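Local coordinates for protein putative oxidoreductase (Jannaschia sp., PDB 3C24) that is a putative oxidoreductase that probably binds a nicotinamide dinucleotide cofactor in its Rossmann-type domain, its substrate being unknown, at residues D62-I65 with D66-V70; E160-A163 with I164-I168. One frame throughout, in Å; residues are numbered along the deposited sequence.

Overall arrangement
Contact 1 (D62-I65 with D66-V70) and contact 2 (E160-A163 with I164-I168) are both local, each a continuous run of nine residues, and their centres lie about 18 Å apart. Contact 1 is a turn leading into strand 70-73 of the Rossmann-type part of the sheet; contact 2 is the first part of helix 160-172, which crosses over between strands 148-156 and 176-181 of the same seven-stranded sheet. They meet where the turn has become strand: V70 CG2 packs against I168 CG1 at 4.2 Å. A bound glycerol, probably from crystallisation, lies about 6 Å from the side chain of A68 and one likewise from that of H161.

Contact 1 of 2, residues D62-I65 with D66-V70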
ATOM      1  N   ASP A  62       0.524  28.999  35.766  1.00 36.07           N
ATOM      2  CA  ASP A  62      -0.835  28.631  35.352  1.00 34.48           C
ATOM      3  C   ASP A  62      -1.616  29.758  34.783  1.00 32.80           C
ATOM      4  O   ASP A  62      -2.785  29.606  34.471  1.00 33.26           O
ATOM      5  CB  ASP A  62      -1.637  28.107  36.547  1.00 37.10           C
ATOM      6  CG  ASP A  62      -1.081  26.809  37.113  1.00 42.40           C
ATOM      7  OD1 ASP A  62      -0.401  26.060  36.377  1.00 53.43           O
ATOM      8  OD2 ASP A  62      -1.337  26.532  38.311  1.00 55.87           O
ATOM      9  N   GLY A  63      -0.990  30.911  34.661  1.00 28.54           N
ATOM     10  CA  GLY A  63      -1.698  32.074  34.131  1.00 29.61           C
ATOM     11  C   GLY A  63      -2.239  31.871  32.734  1.00 29.90           C
ATOM     12  O   GLY A  63      -3.170  32.538  32.285  1.00 30.10           O
ATOM     13  N   TRP A  64      -1.622  30.934  32.040  1.00 29.77           N
ATOM     14  CA  TRP A  64      -2.003  30.670  30.645  1.00 28.92           C
ATOM     15  C   TRP A  64      -3.417  30.186  30.510  1.00 30.65           C
ATOM     16  O   TRP A  64      -4.115  30.464  29.524  1.00 27.98           O
ATOM     17  CB  TRP A  64      -1.086  29.641  30.027  1.00 26.94           C
ATOM     18  CG  TRP A  64      -1.081  28.326  30.689  1.00 28.20           C
ATOM     19  CD1 TRP A  64      -0.255  27.917  31.664  1.00 27.89           C
ATOM     20  CD2 TRP A  64      -1.919  27.219  30.376  1.00 24.03           C
ATOM     21  NE1 TRP A  64      -0.535  26.636  32.010  1.00 24.16           N
ATOM     22  CE2 TRP A  64      -1.553  26.173  31.223  1.00 25.85           C
ATOM     23  CE3 TRP A  64      -2.954  27.016  29.462  1.00 33.25           C
ATOM     24  CZ2 TRP A  64      -2.172  24.940  31.190  1.00 30.22           C
ATOM     25  CZ3 TRP A  64      -3.573  25.784  29.436  1.00 29.20           C
ATOM     26  CH2 TRP A  64      -3.182  24.768  30.281  1.00 28.94           C
ATOM     27  N   ILE A  65      -3.827  29.446  31.518  1.00 31.51           N
ATOM     28  CA  ILE A  65      -5.162  28.851  31.512  1.00 35.00           C
ATOM     29  C   ILE A  65      -6.248  29.903  31.232  1.00 36.46           C
ATOM     30  O   ILE A  65      -7.156  29.665  30.436  1.00 38.66           O
ATOM     31  CB  ILE A  65      -5.442  28.068  32.816  1.00 34.46           C
ATOM     32  CG1 ILE A  65      -4.497  26.865  32.910  1.00 33.92           C
ATOM     33  CG2 ILE A  65      -6.865  27.616  32.870  1.00 38.52           C
ATOM     34  CD1 ILE A  65      -4.578  26.106  34.219  1.00 36.59           C
ATOM     35  N   ASP A  66      -6.094  31.088  31.808  1.00 36.64           N
ATOM     36  CA  ASP A  66      -7.078  32.182  31.669  1.00 34.42           C
ATOM     37  C   ASP A  66      -6.962  32.933  30.392  1.00 33.07           C
ATOM     38  O   ASP A  66      -7.774  33.799  30.104  1.00 31.34           O
ATOM     39  CB  ASP A  66      -6.925  33.249  32.762  1.00 39.54           C
ATOM     40  CG  ASP A  66      -7.562  32.849  34.058  1.00 46.47           C
ATOM     41  OD1 ASP A  66      -7.978  31.675  34.195  1.00 57.32           O
ATOM     42  OD2 ASP A  66      -7.654  33.736  34.936  1.00 62.16           O
ATOM     43  N   GLU A  67      -5.962  32.586  29.605  1.00 29.74           N
ATOM     44  CA  GLU A  67      -5.740  33.286  28.337  1.00 28.82           C
ATOM     45  C   GLU A  67      -6.083  32.405  27.146  1.00 23.51           C
ATOM     46  O   GLU A  67      -6.336  32.884  26.064  1.00 27.64           O
ATOM     47  CB  GLU A  67      -4.274  33.726  28.236  1.00 28.62           C
ATOM     48  CG  GLU A  67      -3.893  34.809  29.283  1.00 37.49           C
ATOM     49  CD  GLU A  67      -2.379  35.015  29.439  1.00 51.05           C
ATOM     50  OE1 GLU A  67      -1.617  34.028  29.326  1.00 48.83           O
ATOM     51  OE2 GLU A  67      -1.952  36.163  29.721  1.00 55.40           O
ATOM     52  N   ALA A  68      -6.162  31.115  27.408  1.00 24.05           N
ATOM     53  CA  ALA A  68      -6.331  30.116  26.329  1.00 23.30           C
ATOM     54  C   ALA A  68      -7.716  30.025  25.747  1.00 23.40           C
ATOM     55  O   ALA A  68      -8.681  29.716  26.454  1.00 25.28           O
ATOM     56  CB  ALA A  68      -5.893  28.709  26.830  1.00 19.80           C
ATOM     57  N   ASP A  69      -7.783  30.196  24.434  1.00 19.35           N
ATOM     58  CA  ASP A  69      -9.006  30.022  23.676  1.00 20.27           C
ATOM     59  C   ASP A  69      -9.166  28.531  23.321  1.00 16.89           C
ATOM     60  O   ASP A  69     -10.265  27.962  23.239  1.00 18.01           O
ATOM     61  CB  ASP A  69      -8.978  30.833  22.395  1.00 21.60           C
ATOM     62  CG  ASP A  69      -8.896  32.320  22.656  1.00 28.40           C
ATOM     63  OD1 ASP A  69      -9.618  32.776  23.561  1.00 31.55           O
ATOM     64  OD2 ASP A  69      -8.127  33.027  21.968  1.00 23.50           O
ATOM     65  N   VAL A  70      -8.018  27.915  23.101  1.00 17.70           N
ATOM     66  CA  VAL A  70      -7.924  26.529  22.657  1.00 16.47           C
ATOM     67  C   VAL A  70      -6.845  25.863  23.482  1.00 17.05           C
ATOM     68  O   VAL A  70      -5.794  26.444  23.729  1.00 18.80           O
ATOM     69  CB  VAL A  70      -7.545  26.450  21.150  1.00 18.39           C
ATOM     70  CG1 VAL A  70      -7.518  24.997  20.648  1.00 16.00           C
ATOM     71  CG2 VAL A  70      -8.503  27.272  20.308  1.00 16.69           C
TER
HETATM   72  O   HOH W   1      -5.018  31.175  34.745  1.00 46.55           O
HETATM   73  O   HOH W   2      -9.469  28.912  29.534  1.00 19.48           O
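The amide of D66 reaches back to the carbonyl of G63, with N to O 3.3 Å and an N-H...O angle of 140°. The donor stands well above the carbonyl plane. Water 1 takes part as well: it donates to D62 O at 2.7 Å and weakly accepts from D66 N.

E67 follows with a shorter, straighter bond, its N lying 2.8 Å from W64 O at an angle of 153°. Its CG is anti to the carbonyl carbon and the chain runs extended from there, which carries the carboxylate back alongside the start of the turn; OE1 ends 3.6 Å from W64 CA.

Residues 63-65 have helical phi/psi, and I65, D66 and E67 each bond the carbonyl three residues back, so the chain makes consecutive tight turns in the connection between helix 45-53 and strand 70-73, within the probable dinucleotide-binding Rossmann domain. I65 CG1 lies over the centre of one face of the W64 indole, 3.3 Å above its plane. Both side chains touch I87 of helix 77-87, and the indole also touches A15 and L17 of strand 13-17.

A68 gives W64 O its second donor, though weakly: the N-H...O angle is only 124°. Its methyl meets the indole at the edge, near the ring plane, CB to CE3 4.3 Å. Water 2 bridges I65 O, at 2.6 Å, and A68 O, donating to both, while R92 also binds A68 O.

At D69 the backbone leaves the turn and pairs with T13 and I96. V70 continues as strand, its backbone bonded to T13 and A15.

Contact 2 of 2, residues E160-A163 with I164-I168; sequences EHYA and IGADI
I164 and H161 lie side by side and point the same way, the isoleucine CD1 sitting 3.9 Å from CD2 of the imidazole. With CG1 anti to its carbonyl carbon (chi1 -64°) and an extended chi2, I164 reaches back along the helix, bringing CD1 also to 3.9 Å from E160 O. One turn apart, Y162 and A166 also meet: the A166 methyl approaches the ring obliquely, CB to CE2 3.9 Å.

Three i to i+4 backbone bonds cross between 160-163 and 164-168 and set the helical backbone on which these side chains sit. The bond from G165 N to H161 O, 3.0 Å long, is almost straight at 175°; A166 N reaches Y162 O at 2.9 Å; D167 N closes on A163 O at 3.0 Å.

Farther out, H161 ND1 is hydrogen-bonded to T117 OG1, and the side chain touches I96 of strand 96-99. Y162 makes a cation-pi contact with R181 and meets F119 with ring planes at about 45°. The D167 carboxylate uses one oxygen for N7 and the other for H36. Such regular i to i+4 bonding is that of an alpha-helix, here the connecting helix of a beta-alpha-beta crossover between strands 148-156 and 176-181.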
ATOM      1  N   GLU A 160     -20.304  27.437  15.938  1.00 16.74           N
ATOM      2  CA  GLU A 160     -19.292  28.431  15.526  1.00 16.92           C
ATOM      3  C   GLU A 160     -17.856  27.973  15.826  1.00 18.89           C
ATOM      4  O   GLU A 160     -16.886  28.429  15.250  1.00 20.08           O
ATOM      5  CB  GLU A 160     -19.544  29.774  16.169  1.00 20.83           C
ATOM      6  CG  GLU A 160     -20.883  30.380  15.765  1.00 27.99           C
ATOM      7  CD  GLU A 160     -22.036  30.116  16.749  1.00 34.21           C
ATOM      8  OE1 GLU A 160     -22.178  28.984  17.315  1.00 21.06           O
ATOM      9  OE2 GLU A 160     -22.842  31.085  16.903  1.00 29.79           O
ATOM     10  N   HIS A 161     -17.772  27.045  16.753  1.00 17.78           N
ATOM     11  CA  HIS A 161     -16.460  26.532  17.174  1.00 15.55           C
ATOM     12  C   HIS A 161     -15.893  25.513  16.217  1.00 13.83           C
ATOM     13  O   HIS A 161     -14.676  25.228  16.278  1.00 15.50           O
ATOM     14  CB  HIS A 161     -16.516  25.975  18.597  1.00 16.58           C
ATOM     15  CG  HIS A 161     -16.583  27.035  19.625  1.00 17.17           C
ATOM     16  ND1 HIS A 161     -16.474  26.770  20.974  1.00 16.61           N
ATOM     17  CD2 HIS A 161     -16.634  28.384  19.503  1.00 16.61           C
ATOM     18  CE1 HIS A 161     -16.533  27.911  21.639  1.00 18.51           C
ATOM     19  NE2 HIS A 161     -16.635  28.906  20.776  1.00 20.69           N
ATOM     20  N   TYR A 162     -16.711  25.001  15.301  1.00 14.26           N
ATOM     21  CA  TYR A 162     -16.178  24.005  14.358  1.00 15.75           C
ATOM     22  C   TYR A 162     -15.104  24.673  13.517  1.00 15.98           C
ATOM     23  O   TYR A 162     -14.022  24.151  13.370  1.00 16.26           O
ATOM     24  CB  TYR A 162     -17.248  23.380  13.448  1.00 14.84           C
ATOM     25  CG  TYR A 162     -16.567  22.482  12.450  1.00 16.45           C
ATOM     26  CD1 TYR A 162     -16.214  21.198  12.792  1.00 15.67           C
ATOM     27  CD2 TYR A 162     -16.155  22.968  11.213  1.00 17.65           C
ATOM     28  CE1 TYR A 162     -15.524  20.400  11.902  1.00 16.78           C
ATOM     29  CE2 TYR A 162     -15.456  22.161  10.329  1.00 17.04           C
ATOM     30  CZ  TYR A 162     -15.133  20.901  10.677  1.00 14.52           C
ATOM     31  OH  TYR A 162     -14.409  20.117   9.798  1.00 16.66           O
ATOM     32  N   ALA A 163     -15.423  25.852  13.004  1.00 16.81           N
ATOM     33  CA  ALA A 163     -14.505  26.598  12.112  1.00 18.02           C
ATOM     34  C   ALA A 163     -13.200  26.888  12.826  1.00 16.60           C
ATOM     35  O   ALA A 163     -12.126  26.818  12.231  1.00 16.30           O
ATOM     36  CB  ALA A 163     -15.129  27.893  11.618  1.00 18.86           C
ATOM     37  N   ILE A 164     -13.294  27.175  14.112  1.00 15.54           N
ATOM     38  CA  ILE A 164     -12.105  27.552  14.866  1.00 17.09           C
ATOM     39  C   ILE A 164     -11.208  26.296  15.027  1.00 15.60           C
ATOM     40  O   ILE A 164     -10.018  26.303  14.750  1.00 16.95           O
ATOM     41  CB  ILE A 164     -12.461  28.185  16.214  1.00 17.25           C
ATOM     42  CG1 ILE A 164     -13.222  29.498  15.978  1.00 19.13           C
ATOM     43  CG2 ILE A 164     -11.200  28.387  17.039  1.00 17.55           C
ATOM     44  CD1 ILE A 164     -13.971  30.037  17.220  1.00 21.07           C
ATOM     45  N   GLY A 165     -11.804  25.216  15.478  1.00 16.29           N
ATOM     46  CA  GLY A 165     -11.043  23.984  15.661  1.00 14.18           C
ATOM     47  C   GLY A 165     -10.436  23.511  14.371  1.00 15.13           C
ATOM     48  O   GLY A 165      -9.317  23.009  14.335  1.00 15.65           O
ATOM     49  N   ALA A 166     -11.185  23.626  13.268  1.00 15.81           N
ATOM     50  CA  ALA A 166     -10.679  23.213  11.957  1.00 13.61           C
ATOM     51  C   ALA A 166      -9.452  24.046  11.536  1.00 15.99           C
ATOM     52  O   ALA A 166      -8.463  23.519  10.991  1.00 16.93           O
ATOM     53  CB  ALA A 166     -11.779  23.299  10.899  1.00 16.46           C
ATOM     54  N   ASP A 167      -9.570  25.341  11.783  1.00 16.60           N
ATOM     55  CA  ASP A 167      -8.466  26.273  11.471  1.00 16.08           C
ATOM     56  C   ASP A 167      -7.204  25.893  12.265  1.00 15.73           C
ATOM     57  O   ASP A 167      -6.076  25.917  11.732  1.00 19.53           O
ATOM     58  CB  ASP A 167      -8.860  27.702  11.762  1.00 17.59           C
ATOM     59  CG  ASP A 167      -7.796  28.685  11.340  1.00 26.32           C
ATOM     60  OD1 ASP A 167      -7.655  28.907  10.128  1.00 24.60           O
ATOM     61  OD2 ASP A 167      -7.111  29.238  12.225  1.00 32.85           O
ATOM     62  N   ILE A 168      -7.384  25.548  13.524  1.00 17.12           N
ATOM     63  CA  ILE A 168      -6.252  25.162  14.348  1.00 16.07           C
ATOM     64  C   ILE A 168      -5.617  23.877  13.798  1.00 17.64           C
ATOM     65  O   ILE A 168      -4.381  23.793  13.604  1.00 16.18           O
ATOM     66  CB  ILE A 168      -6.587  25.009  15.824  1.00 15.85           C
ATOM     67  CG1 ILE A 168      -7.172  26.321  16.403  1.00 17.89           C
ATOM     68  CG2 ILE A 168      -5.330  24.614  16.591  1.00 16.61           C
ATOM     69  CD1 ILE A 168      -6.337  27.516  16.108  1.00 19.92           C
TER